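Local coordinates for choline binding protein PCPA (Streptococcus pneumoniae, PDB 4CP6) that probably attaches to choline on the pneumococcal cell wall and presents a leucine-rich repeat surface, and serves as a vaccine antigen, at residues N266-E278 with A287-L299. Numbering follows the deposited sequence.
Sequences NKNSYLKKLELNE and AFADAIKLEEISL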
ATOM      1  N   ASN A 266      -1.684  -8.717   2.042  1.00  9.61           N
ATOM      2  CA  ASN A 266      -0.262  -8.562   2.276  1.00 10.28           C
ATOM      3  C   ASN A 266       0.046  -8.562   3.777  1.00 11.15           C
ATOM      4  O   ASN A 266      -0.666  -7.922   4.548  1.00 11.68           O
ATOM      5  CB  ASN A 266       0.216  -7.263   1.640  1.00 10.74           C
ATOM      6  CG  ASN A 266       1.686  -7.035   1.695  1.00 10.93           C
ATOM      7  OD1 ASN A 266       2.512  -7.947   1.387  1.00 14.04           O
ATOM      8  ND2 ASN A 266       2.047  -5.829   1.933  1.00  8.56           N
ATOM      9  N   LYS A 267       1.147  -9.213   4.159  1.00 10.64           N
ATOM     10  CA  LYS A 267       1.655  -9.281   5.547  1.00 10.35           C
ATOM     11  C   LYS A 267       0.704  -9.983   6.497  1.00 12.53           C
ATOM     12  O   LYS A 267       0.860  -9.843   7.707  1.00 13.44           O
ATOM     13  CB  LYS A 267       1.993  -7.864   6.085  1.00 11.52           C
ATOM     14  CG  LYS A 267       3.044  -7.085   5.271  1.00 15.56           C
ATOM     15  CD  LYS A 267       4.408  -7.798   5.419  1.00 19.51           C
ATOM     16  CE  LYS A 267       5.561  -7.194   4.687  1.00 28.13           C
ATOM     17  NZ  LYS A 267       6.753  -8.071   4.879  1.00 27.12           N
ATOM     18  N   ASN A 268      -0.260 -10.719   5.986  1.00 11.56           N
ATOM     19  CA  ASN A 268      -1.247 -11.351   6.835  1.00 11.55           C
ATOM     20  C   ASN A 268      -0.586 -12.243   7.882  1.00 14.27           C
ATOM     21  O   ASN A 268       0.201 -13.126   7.537  1.00 14.36           O
ATOM     22  CB  ASN A 268      -2.204 -12.129   5.978  1.00 12.81           C
ATOM     23  CG  ASN A 268      -3.353 -12.640   6.790  1.00 19.15           C
ATOM     24  OD1 ASN A 268      -3.216 -13.644   7.487  1.00 16.53           O
ATOM     25  ND2 ASN A 268      -4.433 -11.867   6.852  1.00 14.97           N
ATOM     26  N   SER A 269      -0.946 -12.057   9.165  1.00 11.94           N
ATOM     27  CA  SER A 269      -0.301 -12.765  10.254  1.00 11.73           C
ATOM     28  C   SER A 269      -1.052 -13.975  10.802  1.00 14.11           C
ATOM     29  O   SER A 269      -0.402 -14.819  11.433  1.00 14.98           O
ATOM     30  CB  SER A 269      -0.094 -11.794  11.421  1.00 14.42           C
ATOM     31  OG  SER A 269       0.738 -10.691  11.086  1.00 15.18           O
ATOM     32  N   TYR A 270      -2.376 -14.066  10.612  1.00 12.19           N
ATOM     33  CA  TYR A 270      -3.146 -15.083  11.329  1.00 13.01           C
ATOM     34  C   TYR A 270      -3.958 -16.024  10.500  1.00 15.96           C
ATOM     35  O   TYR A 270      -4.293 -17.112  10.979  1.00 14.79           O
ATOM     36  CB  TYR A 270      -4.079 -14.393  12.348  1.00 14.48           C
ATOM     37  CG  TYR A 270      -3.323 -13.576  13.365  1.00 16.45           C
ATOM     38  CD1 TYR A 270      -2.469 -14.182  14.285  1.00 19.35           C
ATOM     39  CD2 TYR A 270      -3.396 -12.184  13.367  1.00 17.29           C
ATOM     40  CE1 TYR A 270      -1.729 -13.428  15.190  1.00 20.48           C
ATOM     41  CE2 TYR A 270      -2.694 -11.423  14.298  1.00 17.86           C
ATOM     42  CZ  TYR A 270      -1.859 -12.047  15.208  1.00 22.39           C
ATOM     43  OH  TYR A 270      -1.141 -11.290  16.111  1.00 21.10           O
ATOM     44  N   LEU A 271      -4.354 -15.629   9.283  1.00 12.51           N
ATOM     45  CA  LEU A 271      -5.217 -16.487   8.495  1.00 12.55           C
ATOM     46  C   LEU A 271      -4.544 -17.797   8.070  1.00 13.68           C
ATOM     47  O   LEU A 271      -3.480 -17.760   7.458  1.00 13.90           O
ATOM     48  CB  LEU A 271      -5.674 -15.673   7.263  1.00 12.59           C
ATOM     49  CG  LEU A 271      -6.740 -16.273   6.392  1.00 14.80           C
ATOM     50  CD1 LEU A 271      -8.049 -16.513   7.177  1.00 15.74           C
ATOM     51  CD2 LEU A 271      -7.038 -15.372   5.208  1.00 16.63           C
ATOM     52  N   LYS A 272      -5.204 -18.944   8.321  1.00 12.88           N
ATOM     53  CA  LYS A 272      -4.686 -20.252   7.938  1.00 12.07           C
ATOM     54  C   LYS A 272      -5.448 -20.875   6.804  1.00 12.45           C
ATOM     55  O   LYS A 272      -4.856 -21.618   6.027  1.00 12.95           O
ATOM     56  CB  LYS A 272      -4.740 -21.232   9.143  1.00 15.01           C
ATOM     57  CG  LYS A 272      -3.867 -20.814  10.320  1.00 16.31           C
ATOM     58  CD  LYS A 272      -3.939 -21.847  11.479  1.00 19.20           C
ATOM     59  CE  LYS A 272      -2.861 -21.524  12.490  1.00 27.14           C
ATOM     60  NZ  LYS A 272      -2.810 -22.511  13.616  1.00 31.72           N
ATOM     61  N   LYS A 273      -6.767 -20.629   6.690  1.00 11.94           N
ATOM     62  CA  LYS A 273      -7.575 -21.248   5.655  0.50 12.38           C
ATOM     63  C   LYS A 273      -8.415 -20.179   4.972  1.00 14.37           C
ATOM     64  O   LYS A 273      -9.146 -19.448   5.650  1.00 14.76           O
ATOM     65  CB  LYS A 273      -8.464 -22.343   6.284  0.50 14.23           C
ATOM     66  CG  LYS A 273      -9.409 -23.032   5.299  0.50 18.38           C
ATOM     67  CD  LYS A 273     -10.161 -24.180   5.960  0.50 21.23           C
ATOM     68  CE  LYS A 273     -11.196 -24.748   5.016  0.50 27.07           C
ATOM     69  NZ  LYS A 273     -12.026 -25.792   5.666  0.50 25.45           N
ATOM     70  N   LEU A 274      -8.297 -20.086   3.657  1.00 12.56           N
ATOM     71  CA  LEU A 274      -9.037 -19.089   2.891  1.00 11.97           C
ATOM     72  C   LEU A 274      -9.822 -19.782   1.815  1.00 14.65           C
ATOM     73  O   LEU A 274      -9.259 -20.551   1.014  1.00 15.27           O
ATOM     74  CB  LEU A 274      -8.060 -18.082   2.296  1.00 11.95           C
ATOM     75  CG  LEU A 274      -8.641 -17.014   1.377  1.00 13.59           C
ATOM     76  CD1 LEU A 274      -9.714 -16.149   2.110  1.00 13.58           C
ATOM     77  CD2 LEU A 274      -7.538 -16.116   0.886  1.00 15.01           C
ATOM     78  N   GLU A 275     -11.140 -19.564   1.810  1.00 14.60           N
ATOM     79  CA  GLU A 275     -11.970 -20.128   0.761  1.00 14.39           C
ATOM     80  C   GLU A 275     -12.452 -19.021  -0.132  1.00 14.89           C
ATOM     81  O   GLU A 275     -13.143 -18.124   0.363  1.00 16.19           O
ATOM     82  CB  GLU A 275     -13.149 -20.927   1.315  1.00 17.61           C
ATOM     83  CG  GLU A 275     -12.698 -22.274   1.839  1.00 30.39           C
ATOM     84  CD  GLU A 275     -13.855 -23.067   2.386  1.00 55.49           C
ATOM     85  OE1 GLU A 275     -14.289 -22.758   3.518  1.00 40.38           O
ATOM     86  OE2 GLU A 275     -14.409 -23.898   1.631  1.00 50.55           O
ATOM     87  N   LEU A 276     -12.037 -19.025  -1.400  1.00 12.55           N
ATOM     88  CA  LEU A 276     -12.506 -18.029  -2.365  1.00 12.68           C
ATOM     89  C   LEU A 276     -13.791 -18.526  -2.974  1.00 15.48           C
ATOM     90  O   LEU A 276     -14.088 -19.740  -2.975  1.00 15.81           O
ATOM     91  CB  LEU A 276     -11.456 -17.689  -3.418  1.00 12.92           C
ATOM     92  CG  LEU A 276     -10.120 -17.206  -2.841  1.00 15.04           C
ATOM     93  CD1 LEU A 276      -9.145 -16.890  -3.933  1.00 14.64           C
ATOM     94  CD2 LEU A 276     -10.287 -15.972  -1.972  1.00 14.83           C
ATOM     95  N   ASN A 277     -14.604 -17.585  -3.437  1.00 12.11           N
ATOM     96  CA  ASN A 277     -15.928 -17.925  -3.926  1.00 11.31           C
ATOM     97  C   ASN A 277     -16.012 -18.092  -5.440  1.00 13.53           C
ATOM     98  O   ASN A 277     -15.330 -17.386  -6.192  1.00 12.40           O
ATOM     99  CB  ASN A 277     -16.871 -16.768  -3.578  1.00 12.61           C
ATOM    100  CG  ASN A 277     -16.386 -15.434  -4.130  1.00 14.73           C
ATOM    101  OD1 ASN A 277     -15.363 -14.888  -3.704  1.00 13.53           O
ATOM    102  ND2 ASN A 277     -17.016 -14.906  -5.165  1.00 12.25           N
ATOM    103  N   GLU A 278     -16.941 -18.959  -5.916  1.00 12.32           N
ATOM    104  CA  GLU A 278     -17.234 -18.966  -7.330  1.00 11.97           C
ATOM    105  C   GLU A 278     -17.755 -17.573  -7.689  1.00 13.93           C
ATOM    106  O   GLU A 278     -18.561 -16.993  -6.934  1.00 13.32           O
ATOM    107  CB  GLU A 278     -18.309 -20.001  -7.677  1.00 13.77           C
ATOM    108  CG  GLU A 278     -17.749 -21.395  -7.816  1.00 17.28           C
ATOM    109  CD  GLU A 278     -16.498 -21.533  -8.666  1.00 13.62           C
ATOM    110  OE1 GLU A 278     -16.417 -20.906  -9.749  1.00 15.33           O
ATOM    111  OE2 GLU A 278     -15.622 -22.317  -8.242  1.00 13.43           O
ATOM    112  N   ALA A 287      -1.234 -10.192  -3.834  1.00  9.07           N
ATOM    113  CA  ALA A 287      -2.396 -10.346  -2.961  1.00  9.28           C
ATOM    114  C   ALA A 287      -2.082 -11.092  -1.673  1.00 10.19           C
ATOM    115  O   ALA A 287      -2.571 -10.672  -0.622  1.00 10.20           O
ATOM    116  CB  ALA A 287      -3.533 -11.035  -3.688  1.00 10.68           C
ATOM    117  N   PHE A 288      -1.315 -12.199  -1.736  1.00  8.92           N
ATOM    118  CA  PHE A 288      -1.017 -12.987  -0.538  1.00  9.80           C
ATOM    119  C   PHE A 288       0.433 -12.881  -0.157  1.00 11.90           C
ATOM    120  O   PHE A 288       0.930 -13.732   0.605  1.00 11.56           O
ATOM    121  CB  PHE A 288      -1.459 -14.457  -0.692  1.00 10.98           C
ATOM    122  CG  PHE A 288      -2.822 -14.636  -1.305  1.00 11.58           C
ATOM    123  CD1 PHE A 288      -3.963 -14.208  -0.635  1.00 14.14           C
ATOM    124  CD2 PHE A 288      -2.965 -15.209  -2.561  1.00 14.81           C
ATOM    125  CE1 PHE A 288      -5.224 -14.351  -1.223  1.00 15.26           C
ATOM    126  CE2 PHE A 288      -4.228 -15.352  -3.143  1.00 17.13           C
ATOM    127  CZ  PHE A 288      -5.336 -14.886  -2.474  1.00 15.17           C
ATOM    128  N   ALA A 289       1.138 -11.843  -0.631  1.00 10.02           N
ATOM    129  CA  ALA A 289       2.547 -11.713  -0.317  1.00 10.42           C
ATOM    130  C   ALA A 289       2.779 -11.628   1.187  1.00 10.71           C
ATOM    131  O   ALA A 289       2.177 -10.810   1.869  1.00 11.31           O
ATOM    132  CB  ALA A 289       3.163 -10.511  -1.031  1.00 11.69           C
ATOM    133  N   ASP A 290       3.637 -12.495   1.713  1.00 10.40           N
ATOM    134  CA  ASP A 290       3.959 -12.531   3.151  1.00 10.53           C
ATOM    135  C   ASP A 290       2.721 -12.818   4.031  1.00 12.33           C
ATOM    136  O   ASP A 290       2.694 -12.405   5.207  1.00 12.97           O
ATOM    137  CB  ASP A 290       4.744 -11.298   3.605  1.00 12.09           C
ATOM    138  CG  ASP A 290       6.102 -11.159   2.933  1.00 15.45           C
ATOM    139  OD1 ASP A 290       6.675 -12.197   2.511  1.00 14.32           O
ATOM    140  OD2 ASP A 290       6.605 -10.011   2.847  1.00 18.02           O
ATOM    141  N   ALA A 291       1.733 -13.574   3.503  1.00 11.44           N
ATOM    142  CA  ALA A 291       0.639 -14.093   4.347  1.00 12.11           C
ATOM    143  C   ALA A 291       1.273 -15.366   4.904  1.00 12.45           C
ATOM    144  O   ALA A 291       1.264 -16.441   4.259  1.00 12.78           O
ATOM    145  CB  ALA A 291      -0.592 -14.410   3.517  1.00 12.98           C
ATOM    146  N   ILE A 292       1.905 -15.227   6.078  1.00 11.37           N
ATOM    147  CA  ILE A 292       2.817 -16.268   6.582  1.00 11.56           C
ATOM    148  C   ILE A 292       2.177 -17.416   7.348  1.00 14.45           C
ATOM    149  O   ILE A 292       2.893 -18.386   7.672  1.00 13.88           O
ATOM    150  CB  ILE A 292       3.954 -15.636   7.397  1.00 14.50           C
ATOM    151  CG1 ILE A 292       3.437 -14.920   8.676  1.00 14.80           C
ATOM    152  CG2 ILE A 292       4.783 -14.683   6.524  1.00 15.27           C
ATOM    153  CD1 ILE A 292       4.575 -14.424   9.612  1.00 18.89           C
ATOM    154  N   LYS A 293       0.868 -17.367   7.598  1.00 11.81           N
ATOM    155  CA  LYS A 293       0.225 -18.505   8.251  1.00 12.14           C
ATOM    156  C   LYS A 293      -0.712 -19.277   7.307  1.00 14.42           C
ATOM    157  O   LYS A 293      -1.203 -20.339   7.671  1.00 13.51           O
ATOM    158  CB  LYS A 293      -0.563 -18.065   9.488  1.00 13.64           C
ATOM    159  CG  LYS A 293       0.310 -17.893  10.724  1.00 17.08           C
ATOM    160  CD  LYS A 293      -0.570 -18.168  11.937  1.00 22.49           C
ATOM    161  CE  LYS A 293      -0.043 -17.692  13.260  1.00 31.71           C
ATOM    162  NZ  LYS A 293      -0.928 -18.185  14.368  1.00 29.08           N
ATOM    163  N   LEU A 294      -0.950 -18.763   6.071  1.00 11.96           N
ATOM    164  CA  LEU A 294      -1.873 -19.384   5.127  1.00 11.86           C
ATOM    165  C   LEU A 294      -1.431 -20.802   4.803  1.00 13.10           C
ATOM    166  O   LEU A 294      -0.315 -20.981   4.322  1.00 12.52           O
ATOM    167  CB  LEU A 294      -1.975 -18.537   3.850  1.00 13.24           C
ATOM    168  CG  LEU A 294      -3.019 -18.974   2.842  1.00 16.71           C
ATOM    169  CD1 LEU A 294      -4.458 -18.750   3.385  1.00 17.76           C
ATOM    170  CD2 LEU A 294      -2.819 -18.230   1.517  1.00 20.68           C
ATOM    171  N   GLU A 295      -2.271 -21.792   5.102  1.00 11.72           N
ATOM    172  CA  GLU A 295      -1.943 -23.204   4.878  1.00 12.57           C
ATOM    173  C   GLU A 295      -2.674 -23.746   3.680  1.00 13.40           C
ATOM    174  O   GLU A 295      -2.177 -24.632   2.979  1.00 12.88           O
ATOM    175  CB  GLU A 295      -2.336 -24.037   6.108  1.00 14.61           C
ATOM    176  CG  GLU A 295      -1.475 -23.737   7.325  1.00 16.00           C
ATOM    177  CD  GLU A 295      -1.871 -24.455   8.601  1.00 21.17           C
ATOM    178  OE1 GLU A 295      -2.864 -25.218   8.568  1.00 26.26           O
ATOM    179  OE2 GLU A 295      -1.233 -24.194   9.648  1.00 20.94           O
ATOM    180  N   GLU A 296      -3.913 -23.265   3.489  1.00 12.80           N
ATOM    181  CA  GLU A 296      -4.764 -23.748   2.431  1.00 13.35           C
ATOM    182  C   GLU A 296      -5.580 -22.636   1.827  1.00 13.21           C
ATOM    183  O   GLU A 296      -6.050 -21.755   2.525  1.00 14.13           O
ATOM    184  CB  GLU A 296      -5.678 -24.899   2.895  1.00 16.61           C
ATOM    185  CG  GLU A 296      -6.291 -24.758   4.261  1.00 31.82           C
ATOM    186  CD  GLU A 296      -7.009 -26.015   4.718  1.00 53.32           C
ATOM    187  OE1 GLU A 296      -7.881 -26.516   3.970  1.00 35.28           O
ATOM    188  OE2 GLU A 296      -6.709 -26.487   5.837  1.00 48.37           O
ATOM    189  N   ILE A 297      -5.704 -22.679   0.507  1.00 12.85           N
ATOM    190  CA  ILE A 297      -6.496 -21.717  -0.237  1.00 13.10           C
ATOM    191  C   ILE A 297      -7.314 -22.430  -1.275  1.00 16.57           C
ATOM    192  O   ILE A 297      -6.767 -23.258  -2.009  1.00 18.50           O
ATOM    193  CB  ILE A 297      -5.627 -20.589  -0.816  1.00 15.08           C
ATOM    194  CG1 ILE A 297      -6.532 -19.498  -1.460  1.00 15.00           C
ATOM    195  CG2 ILE A 297      -4.585 -21.134  -1.819  1.00 16.62           C
ATOM    196  CD1 ILE A 297      -5.810 -18.337  -1.849  1.00 15.63           C
ATOM    197  N   SER A 298      -8.626 -22.151  -1.346  1.00 12.05           N
ATOM    198  CA  SER A 298      -9.466 -22.769  -2.360  0.50 11.56           C
ATOM    199  C   SER A 298      -9.627 -21.763  -3.507  1.00 14.29           C
ATOM    200  O   SER A 298     -10.103 -20.639  -3.264  1.00 16.20           O
ATOM    201  CB  SER A 298     -10.826 -23.143  -1.780  0.50 12.73           C
ATOM    202  OG  SER A 298     -11.643 -23.704  -2.789  0.50 13.78           O
ATOM    203  N   LEU A 299      -9.225 -22.138  -4.725  1.00 11.33           N
ATOM    204  CA  LEU A 299      -9.305 -21.270  -5.901  1.00 11.53           C
ATOM    205  C   LEU A 299     -10.452 -21.742  -6.774  1.00 13.11           C
ATOM    206  O   LEU A 299     -10.563 -22.936  -7.060  1.00 12.95           O
ATOM    207  CB  LEU A 299      -7.997 -21.341  -6.691  1.00 12.28           C
ATOM    208  CG  LEU A 299      -6.730 -20.932  -5.896  1.00 14.02           C
ATOM    209  CD1 LEU A 299      -5.483 -21.138  -6.759  1.00 14.83           C
ATOM    210  CD2 LEU A 299      -6.824 -19.482  -5.411  1.00 13.49           C
TER
HETATM  211  O   HOH W   1      -1.524 -15.873   6.824  1.00 12.45           O
HETATM  212  O   HOH W   2      -3.680 -17.828  13.593  1.00 19.64           O
HETATM  213  O   HOH W   3      -0.160 -21.097  14.370  1.00 29.76           O
HETATM  214  O   HOH W   4      -1.516 -24.913  12.239  1.00 35.79           O
HETATM  215  O   HOH W   5     -12.949 -22.054  -4.477  1.00 15.92           O
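Successive coils of a BspA-type leucine-rich repeat solenoid meet where Leu274 N donates to Glu296 O (3.0 Å) and Leu274 O accepts from Ser298 N, joining strands 273-275 and 296-298 in parallel register. Leu276 N extends the pairing to Ser298 O, and Lys272 O takes two donors, Glu295 N (2.8 Å) and Glu296 N. Inside the coil, Leu274, with CG anti to its backbone N (chi1 176°), brings CD2 obliquely against the Phe288 ring at CE1 (3.6 Å) and alongside Ile297 CD1, while Leu294 CD1 packs on Leu274 CB. Where the type II turn from Phe288 to Ala291 passes the preceding coil, Lys267 N donates to Ala289 O, and Lys267 NZ forms a salt bridge with Asp290 OD2 (2.8 Å), approaching 36° out of the carboxylate plane. Asn268 OD1 receives Leu271 N (2.9 Å) in an Asx motif. Lys293 N donates to water 1 (2.9 Å), which lies near Asn268 OD1 and Leu271 O. Water 4 accepts from Lys272 NZ and donates to Glu295 OE2 (2.7 Å). Backbone bonds thus set the register, apolar contacts of Leu274 line the interior side, and the salt bridge adds a polar tie between neighbouring coils.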